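Local coordinates for cytochrome P450 reductase (Amycolatopsis methanolica 239, PDB 5OGX), which transfers electrons from NADH, through FAD and a [2Fe-2S] cluster, to the cytochrome P450 that O-demethylates guaiacol and related lignin-derived aromatics, at residues 24-34 with 89-100; 38-49 with 68-78. All coordinates share one frame; numbering follows the deposited sequence.

Contact 1: 24-34 with 89-100; sequences EAFLRGGVWMP and STADAGRVTHPL. Unlike the reference sequence in segment 89-100: Ala91 (reference Ser), Asp92 (reference Glu). With NA (sodium ion), chain D.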
# COMPACT_ATOMS: atom_id res chain seq x y z
N GLU A 24 -4.95 -2.73 15.42
CA GLU A 24 -6.14 -1.91 15.19
C GLU A 24 -6.44 -1.01 16.37
O GLU A 24 -6.86 0.13 16.19
CB GLU A 24 -7.34 -2.80 14.85
CG GLU A 24 -7.13 -3.42 13.49
CD GLU A 24 -8.40 -3.87 12.83
OE1 GLU A 24 -9.42 -4.03 13.54
OE2 GLU A 24 -8.36 -4.07 11.60
N ALA A 25 -6.17 -1.49 17.59
CA ALA A 25 -6.35 -0.63 18.76
C ALA A 25 -5.42 0.58 18.70
O ALA A 25 -5.84 1.71 18.96
CB ALA A 25 -6.11 -1.44 20.04
N PHE A 26 -4.14 0.36 18.35
CA PHE A 26 -3.20 1.47 18.28
C PHE A 26 -3.59 2.44 17.16
O PHE A 26 -3.71 3.65 17.40
CB PHE A 26 -1.76 0.98 18.08
CG PHE A 26 -1.15 0.38 19.34
CD1 PHE A 26 -1.09 1.11 20.52
CD2 PHE A 26 -0.65 -0.92 19.34
CE1 PHE A 26 -0.55 0.56 21.69
CE2 PHE A 26 -0.10 -1.47 20.50
CZ PHE A 26 -0.05 -0.73 21.67
N LEU A 27 -3.80 1.94 15.94
CA LEU A 27 -4.07 2.88 14.85
C LEU A 27 -5.40 3.61 15.05
O LEU A 27 -5.53 4.78 14.69
CB LEU A 27 -4.06 2.18 13.49
CG LEU A 27 -2.76 1.51 13.05
CD1 LEU A 27 -2.97 0.84 11.68
CD2 LEU A 27 -1.60 2.49 13.00
N ARG A 28 -6.41 2.93 15.60
CA ARG A 28 -7.66 3.62 15.87
C ARG A 28 -7.47 4.73 16.91
O ARG A 28 -8.21 5.72 16.90
CB ARG A 28 -8.73 2.63 16.34
CG ARG A 28 -9.27 1.77 15.20
CD ARG A 28 -10.46 0.96 15.66
NE ARG A 28 -11.03 0.15 14.59
CZ ARG A 28 -12.00 0.57 13.78
NH1 ARG A 28 -12.50 1.79 13.92
NH2 ARG A 28 -12.48 -0.24 12.84
N GLY A 29 -6.48 4.59 17.79
CA GLY A 29 -6.11 5.64 18.71
C GLY A 29 -5.14 6.67 18.17
O GLY A 29 -4.67 7.51 18.93
N GLY A 30 -4.82 6.61 16.87
CA GLY A 30 -3.84 7.52 16.30
C GLY A 30 -2.42 7.27 16.74
O GLY A 30 -1.59 8.18 16.66
N VAL A 31 -2.12 6.06 17.21
CA VAL A 31 -0.80 5.69 17.72
C VAL A 31 -0.16 4.80 16.66
O VAL A 31 -0.67 3.70 16.39
CB VAL A 31 -0.89 4.95 19.06
CG1 VAL A 31 0.49 4.44 19.47
CG2 VAL A 31 -1.50 5.85 20.13
N TRP A 32 0.93 5.25 16.07
CA TRP A 32 1.49 4.55 14.92
C TRP A 32 2.36 3.38 15.33
O TRP A 32 3.11 3.43 16.31
CB TRP A 32 2.33 5.49 14.06
CG TRP A 32 2.90 4.76 12.87
CD1 TRP A 32 2.23 4.38 11.74
CD2 TRP A 32 4.24 4.30 12.72
NE1 TRP A 32 3.08 3.71 10.88
CE2 TRP A 32 4.33 3.66 11.46
CE3 TRP A 32 5.39 4.38 13.53
CZ2 TRP A 32 5.51 3.08 11.00
CZ3 TRP A 32 6.57 3.82 13.06
CH2 TRP A 32 6.62 3.18 11.81
N MET A 33 2.28 2.31 14.55
CA MET A 33 3.34 1.32 14.51
C MET A 33 3.35 0.72 13.12
O MET A 33 2.35 0.81 12.39
CB MET A 33 3.13 0.24 15.57
CG MET A 33 1.78 -0.43 15.44
SD MET A 33 1.73 -1.93 16.45
CE MET A 33 2.51 -1.36 17.98
N PRO A 34 4.47 0.13 12.70
CA PRO A 34 4.58 -0.31 11.31
C PRO A 34 3.54 -1.34 10.93
O PRO A 34 3.17 -2.21 11.73
CB PRO A 34 5.99 -0.92 11.23
CG PRO A 34 6.71 -0.46 12.44
CD PRO A 34 5.72 -0.03 13.46
N SER A 89 7.94 -2.09 19.58
CA SER A 89 7.95 -2.13 18.13
C SER A 89 9.25 -1.49 17.68
O SER A 89 10.29 -1.70 18.31
CB SER A 89 6.71 -1.41 17.57
OG SER A 89 6.69 -1.36 16.16
N THR A 90 9.23 -0.70 16.61
CA THR A 90 10.43 0.01 16.21
C THR A 90 10.60 1.28 17.03
O THR A 90 9.70 1.71 17.76
CB THR A 90 10.36 0.39 14.74
OG1 THR A 90 9.21 1.21 14.57
CG2 THR A 90 10.22 -0.83 13.85
N ALA A 91 11.77 1.92 16.88
CA ALA A 91 12.09 3.10 17.67
C ALA A 91 11.04 4.20 17.50
O ALA A 91 10.72 4.91 18.46
CB ALA A 91 13.47 3.63 17.28
N ASP A 92 10.52 4.36 16.28
CA ASP A 92 9.57 5.43 16.00
C ASP A 92 8.14 5.08 16.36
O ASP A 92 7.27 5.96 16.30
CB ASP A 92 9.61 5.81 14.51
CG ASP A 92 10.86 6.58 14.15
OD1 ASP A 92 11.63 6.94 15.06
OD2 ASP A 92 11.08 6.81 12.94
N ALA A 93 7.85 3.84 16.74
CA ALA A 93 6.48 3.48 17.08
C ALA A 93 6.00 4.32 18.26
O ALA A 93 6.78 4.65 19.17
CB ALA A 93 6.38 1.99 17.42
N GLY A 94 4.72 4.67 18.25
CA GLY A 94 4.14 5.55 19.23
C GLY A 94 3.90 6.97 18.76
O GLY A 94 3.12 7.69 19.41
N ARG A 95 4.55 7.40 17.68
CA ARG A 95 4.30 8.72 17.12
C ARG A 95 2.85 8.83 16.65
O ARG A 95 2.16 7.83 16.44
CB ARG A 95 5.23 9.01 15.95
CG ARG A 95 4.99 8.14 14.71
CD ARG A 95 5.66 8.74 13.48
NE ARG A 95 5.66 7.86 12.31
CZ ARG A 95 4.63 7.68 11.48
NH1 ARG A 95 3.48 8.31 11.70
NH2 ARG A 95 4.74 6.87 10.42
N VAL A 96 2.40 10.07 16.45
CA VAL A 96 1.05 10.33 15.94
C VAL A 96 0.91 9.83 14.51
O VAL A 96 1.83 9.98 13.68
CB VAL A 96 0.75 11.83 16.02
CG1 VAL A 96 -0.66 12.13 15.50
CG2 VAL A 96 0.92 12.31 17.45
N THR A 97 -0.25 9.25 14.19
CA THR A 97 -0.60 8.97 12.81
C THR A 97 -2.07 9.32 12.60
O THR A 97 -2.81 9.59 13.55
CB THR A 97 -0.32 7.52 12.42
OG1 THR A 97 -0.47 7.37 11.00
CG2 THR A 97 -1.27 6.55 13.13
N HIS A 98 -2.46 9.35 11.33
CA HIS A 98 -3.87 9.51 11.00
C HIS A 98 -4.66 8.35 11.60
O HIS A 98 -4.29 7.19 11.41
CB HIS A 98 -4.06 9.52 9.48
CG HIS A 98 -3.20 10.53 8.79
ND1 HIS A 98 -3.32 11.88 9.02
CD2 HIS A 98 -2.21 10.39 7.88
CE1 HIS A 98 -2.44 12.54 8.28
NE2 HIS A 98 -1.75 11.65 7.58
N PRO A 99 -5.76 8.62 12.30
CA PRO A 99 -6.49 7.53 12.95
C PRO A 99 -7.14 6.60 11.94
O PRO A 99 -7.74 7.02 10.96
CB PRO A 99 -7.55 8.26 13.78
CG PRO A 99 -7.79 9.55 12.99
CD PRO A 99 -6.43 9.92 12.43
N LEU A 100 -7.02 5.30 12.21
CA LEU A 100 -7.79 4.31 11.48
C LEU A 100 -9.26 4.45 11.85
O LEU A 100 -9.59 4.49 13.04
CB LEU A 100 -7.29 2.91 11.84
CG LEU A 100 -8.04 1.70 11.29
CD1 LEU A 100 -7.96 1.70 9.77
CD2 LEU A 100 -7.44 0.41 11.86
NA NA D . 3.52 -3.01 14.56
O HOH W 1 -10.35 5.97 15.11
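The indole of Trp32 is covered on one face by the guanidinium of Arg95, which lies flat on it with the planes 10° apart. Arg95 NH2 sits over the centre of the ring, 3.4 Å from Trp32 CE2. Arg95 CZ stands over the five-membered ring, so the stack is also a cation-pi contact. Pro34 N lies over the opposite face, offset toward the rim. At the ring edge Trp32 CE3 meets Asp92 O at 3.7 Å. CG of Trp32 is trans to the backbone N (chi1 -180°), which swings the ring out over segment 89-100. Arg95 is held in turn by a bond from NH1 to Val96 O, made in the guanidinium plane. Trp32 NE1 bonds Asp196. With an alanine here, the guanidinium would probably lose the surface it lies on, though not its bond to Val96, and Asp196 its indole donor.

Four backbone hydrogen bonds join the segments, with a single beta bridge between Val31 and Val96. Trp32 N donates to Arg95 O at 2.9 Å, and Trp32 O accepts from Gly94 N at 2.8 Å in the carbonyl plane. Thr97 N bonds Gly30 O. Leu27 O takes two donors from opposite faces of its plane, Gly30 N and Leu100 N, the latter at 2.9 Å. Leu27 CB packs on Leu100 CB at 3.7 Å, and a water bridges Arg28 O and Leu100 O. Arg28 NH2 forms a salt bridge with Asp102.

A sodium ion is bound by Met33 SD at 2.8 Å and by Pro34 O. Gly30, with positive phi, is the C-prime residue of a Schellman motif. This motif ends helix 22-28 of the plant-type [2Fe-2S] ferredoxin domain, a beta-grasp fold, and the linker toward the flavin domain lies against that helix end.

Contact 2: 38-49 with 68-78; sequences NQGTCGTCKLQV and ERASGLALACQ. Unlike the reference sequence in segment 68-78: Ser71 (reference Ala). With FES (Fe2/s2 (inorganic) cluster), chain C.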
# COMPACT_ATOMS: atom_id res chain seq x y z
N ASN A 38 -2.01 -5.89 7.30
CA ASN A 38 -3.07 -6.20 8.28
C ASN A 38 -3.64 -7.60 8.08
O ASN A 38 -4.80 -7.87 8.41
CB ASN A 38 -4.19 -5.15 8.25
CG ASN A 38 -5.01 -5.12 9.54
OD1 ASN A 38 -4.50 -5.43 10.62
ND2 ASN A 38 -6.30 -4.78 9.42
N GLN A 39 -2.83 -8.52 7.56
CA GLN A 39 -3.31 -9.88 7.33
C GLN A 39 -2.27 -10.94 7.66
O GLN A 39 -2.46 -12.11 7.30
CB GLN A 39 -3.80 -10.04 5.87
CG GLN A 39 -2.67 -10.06 4.85
CD GLN A 39 -3.15 -10.32 3.43
OE1 GLN A 39 -4.34 -10.22 3.13
NE2 GLN A 39 -2.21 -10.65 2.54
N GLY A 40 -1.16 -10.57 8.31
CA GLY A 40 -0.18 -11.54 8.77
C GLY A 40 0.85 -11.98 7.76
O GLY A 40 1.62 -12.91 8.05
N THR A 41 0.92 -11.35 6.59
CA THR A 41 1.83 -11.83 5.56
C THR A 41 3.08 -10.98 5.40
O THR A 41 4.12 -11.51 4.98
CB THR A 41 1.12 -11.92 4.19
OG1 THR A 41 0.49 -10.67 3.89
CG2 THR A 41 0.09 -13.04 4.19
N CYS A 42 3.04 -9.68 5.71
CA CYS A 42 4.20 -8.85 5.41
C CYS A 42 5.25 -8.91 6.51
O CYS A 42 6.44 -8.67 6.24
CB CYS A 42 3.78 -7.40 5.16
SG CYS A 42 3.42 -6.43 6.66
N GLY A 43 4.85 -9.22 7.73
CA GLY A 43 5.76 -9.33 8.86
C GLY A 43 6.26 -8.03 9.44
O GLY A 43 7.02 -8.07 10.42
N THR A 44 5.87 -6.87 8.89
CA THR A 44 6.44 -5.61 9.36
C THR A 44 5.87 -5.14 10.69
O THR A 44 6.47 -4.26 11.33
CB THR A 44 6.25 -4.49 8.31
OG1 THR A 44 4.86 -4.18 8.16
CG2 THR A 44 6.81 -4.93 6.97
N CYS A 45 4.75 -5.71 11.16
CA CYS A 45 4.18 -5.31 12.44
C CYS A 45 4.70 -6.16 13.61
O CYS A 45 4.11 -6.13 14.69
CB CYS A 45 2.66 -5.39 12.41
SG CYS A 45 2.10 -7.11 12.40
N LYS A 46 5.79 -6.90 13.40
CA LYS A 46 6.31 -7.76 14.45
C LYS A 46 6.67 -6.93 15.68
O LYS A 46 7.21 -5.82 15.57
CB LYS A 46 7.52 -8.52 13.93
CG LYS A 46 7.88 -9.76 14.75
CD LYS A 46 8.88 -10.63 13.99
CE LYS A 46 8.18 -11.55 13.01
NZ LYS A 46 9.16 -12.33 12.19
N LEU A 47 6.38 -7.48 16.85
CA LEU A 47 6.51 -6.81 18.13
C LEU A 47 7.20 -7.75 19.10
O LEU A 47 7.09 -8.97 18.96
CB LEU A 47 5.15 -6.46 18.76
CG LEU A 47 4.10 -5.59 18.10
CD1 LEU A 47 2.82 -5.67 18.90
CD2 LEU A 47 4.62 -4.18 18.10
N GLN A 48 7.88 -7.19 20.10
CA GLN A 48 8.26 -7.96 21.28
C GLN A 48 7.24 -7.69 22.38
O GLN A 48 6.96 -6.54 22.71
CB GLN A 48 9.67 -7.62 21.79
CG GLN A 48 10.02 -8.39 23.07
CD GLN A 48 11.27 -7.88 23.79
OE1 GLN A 48 11.80 -6.82 23.47
NE2 GLN A 48 11.73 -8.64 24.79
N VAL A 49 6.68 -8.76 22.94
CA VAL A 49 5.80 -8.63 24.09
C VAL A 49 6.69 -8.50 25.32
O VAL A 49 7.40 -9.45 25.67
CB VAL A 49 4.84 -9.81 24.21
CG1 VAL A 49 4.02 -9.68 25.48
CG2 VAL A 49 3.94 -9.87 22.98
N GLU A 68 9.98 -17.91 17.41
CA GLU A 68 9.75 -16.50 17.72
C GLU A 68 8.65 -16.32 18.76
O GLU A 68 8.75 -15.45 19.63
CB GLU A 68 9.40 -15.73 16.44
CG GLU A 68 10.55 -15.57 15.46
CD GLU A 68 10.14 -14.87 14.18
OE1 GLU A 68 10.73 -13.81 13.85
OE2 GLU A 68 9.21 -15.36 13.50
N ARG A 69 7.58 -17.12 18.68
CA ARG A 69 6.53 -17.04 19.69
C ARG A 69 7.07 -17.41 21.06
O ARG A 69 6.73 -16.78 22.06
CB ARG A 69 5.37 -17.96 19.32
CG ARG A 69 4.70 -17.58 18.02
CD ARG A 69 3.85 -18.70 17.46
NE ARG A 69 3.64 -18.48 16.04
CZ ARG A 69 2.45 -18.43 15.45
NH1 ARG A 69 1.34 -18.58 16.16
NH2 ARG A 69 2.38 -18.22 14.15
N ALA A 70 7.93 -18.43 21.12
CA ALA A 70 8.48 -18.86 22.40
C ALA A 70 9.39 -17.80 23.00
O ALA A 70 9.52 -17.72 24.22
CB ALA A 70 9.23 -20.18 22.23
N SER A 71 10.04 -17.00 22.15
CA SER A 71 10.87 -15.91 22.63
C SER A 71 10.06 -14.65 22.93
O SER A 71 10.65 -13.64 23.34
CB SER A 71 11.98 -15.60 21.62
OG SER A 71 11.49 -14.84 20.54
N GLY A 72 8.75 -14.68 22.72
CA GLY A 72 7.89 -13.58 23.08
C GLY A 72 7.56 -12.59 21.98
O GLY A 72 7.09 -11.49 22.28
N LEU A 73 7.81 -12.94 20.72
CA LEU A 73 7.43 -12.06 19.62
C LEU A 73 5.99 -12.34 19.21
O LEU A 73 5.43 -13.40 19.50
CB LEU A 73 8.37 -12.24 18.43
CG LEU A 73 9.86 -12.07 18.70
CD1 LEU A 73 10.62 -12.01 17.38
CD2 LEU A 73 10.14 -10.82 19.53
N ALA A 74 5.40 -11.37 18.51
CA ALA A 74 4.03 -11.47 18.03
C ALA A 74 3.88 -10.58 16.80
O ALA A 74 4.74 -9.76 16.50
CB ALA A 74 3.03 -11.05 19.11
N LEU A 75 2.78 -10.77 16.08
CA LEU A 75 2.38 -9.87 15.01
C LEU A 75 1.25 -8.99 15.53
O LEU A 75 0.19 -9.51 15.92
CB LEU A 75 1.93 -10.63 13.77
CG LEU A 75 2.92 -11.59 13.12
CD1 LEU A 75 2.27 -12.22 11.89
CD2 LEU A 75 4.20 -10.83 12.76
N ALA A 76 1.47 -7.68 15.53
CA ALA A 76 0.44 -6.76 16.03
C ALA A 76 -0.90 -6.95 15.32
O ALA A 76 -1.96 -6.78 15.93
CB ALA A 76 0.91 -5.31 15.89
N CYS A 77 -0.89 -7.26 14.02
CA CYS A 77 -2.17 -7.38 13.33
C CYS A 77 -2.86 -8.71 13.58
O CYS A 77 -4.03 -8.86 13.19
CB CYS A 77 -1.99 -7.20 11.81
SG CYS A 77 -1.07 -8.56 11.07
N GLN A 78 -2.20 -9.66 14.24
CA GLN A 78 -2.84 -10.92 14.56
C GLN A 78 -3.04 -11.11 16.05
O GLN A 78 -3.92 -11.89 16.45
CB GLN A 78 -2.00 -12.09 14.01
CG GLN A 78 -1.76 -11.94 12.53
CD GLN A 78 -3.05 -12.10 11.76
OE1 GLN A 78 -3.81 -13.04 12.00
NE2 GLN A 78 -3.33 -11.16 10.87
FE1 FES C . 1.55 -7.24 7.80
FE2 FES C . 0.98 -7.52 10.34
S1 FES C . 2.01 -8.97 9.10
S2 FES C . 0.68 -5.71 9.13
O HOH W 2 -5.76 -6.57 12.73
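Lys46 NZ and Glu68 OE1 form a salt bridge 2.7 Å long. The ammonium meets OE1 on the syn side, 21° out of the carboxylate plane, and the two side chains cross at about a right angle. The lysine chain bends at its third torsion (chi3 -84°), which brings NZ to the carboxylate. NZ also bonds Thr63 O, while Glu68 OE2 takes the backbone N of Ser65.

Strands 46-49 and 73-75 run antiparallel. Leu47 and Ala74 are a hydrogen-bonded pair, with Leu47 N to Ala74 O at 2.8 Å and Ala74 N returning to Leu47 O. Val49 N continues the pairing to Gly72 O. Gly72 has positive phi and ends helix 66-70 in a Schellman motif. Leu47 CD1 packs on Ala76 CB at 3.6 Å.

Strand 73-75 is an edge strand of the beta-grasp sheet of a plant-type [2Fe-2S] ferredoxin domain, and 46-51 is its inner neighbour. The loop before strand 46-51 wraps the cluster. FE2 of the cluster is bound by Cys45 SG and Cys77 SG, each at 2.4 Å, one cysteine from each segment. FE1 has Cys42 SG and Cys37 SG.

Backbone and amide N-H groups turn toward the ligand sulfurs. Cys77 N donates to Cys45 SG at 3.4 Å with an angle of 164°. Gln78 NE2 donates to Cys77 SG, and Thr44 N to Cys42 SG. Such bonds probably ease the negative charge on the thiolates. A water donates to both Asn38 OD1 and Cys77 O, while Asn38 ND2 bonds Glu137.

The centres of contacts 1 and 2 lie about 15 Å apart, and the two touch directly. Contact 2 is nested along the chain: 38-49 and 68-78 fall inside the loop that 24-34 and 89-100 close. Helix 22-28 comes just before the cluster loop and strand 46-51. Strand 85-88, next to strand 46-51 in the five-stranded mixed sheet, leads into 89-100. Glu24 OE2 lies 3.1 Å from Asn38 ND2, probably hydrogen-bonded, and Ser89 CB packs on Leu47 CD2. Contact 2 supplies three of the four cysteine ligands of the cluster, while contact 1 closes the same domain beside strand 101-114 of the flavin domain. The Gln39 side chain lies about 4 Å from FAD (nearest atoms), consistent with flavin-to-cluster electron transfer.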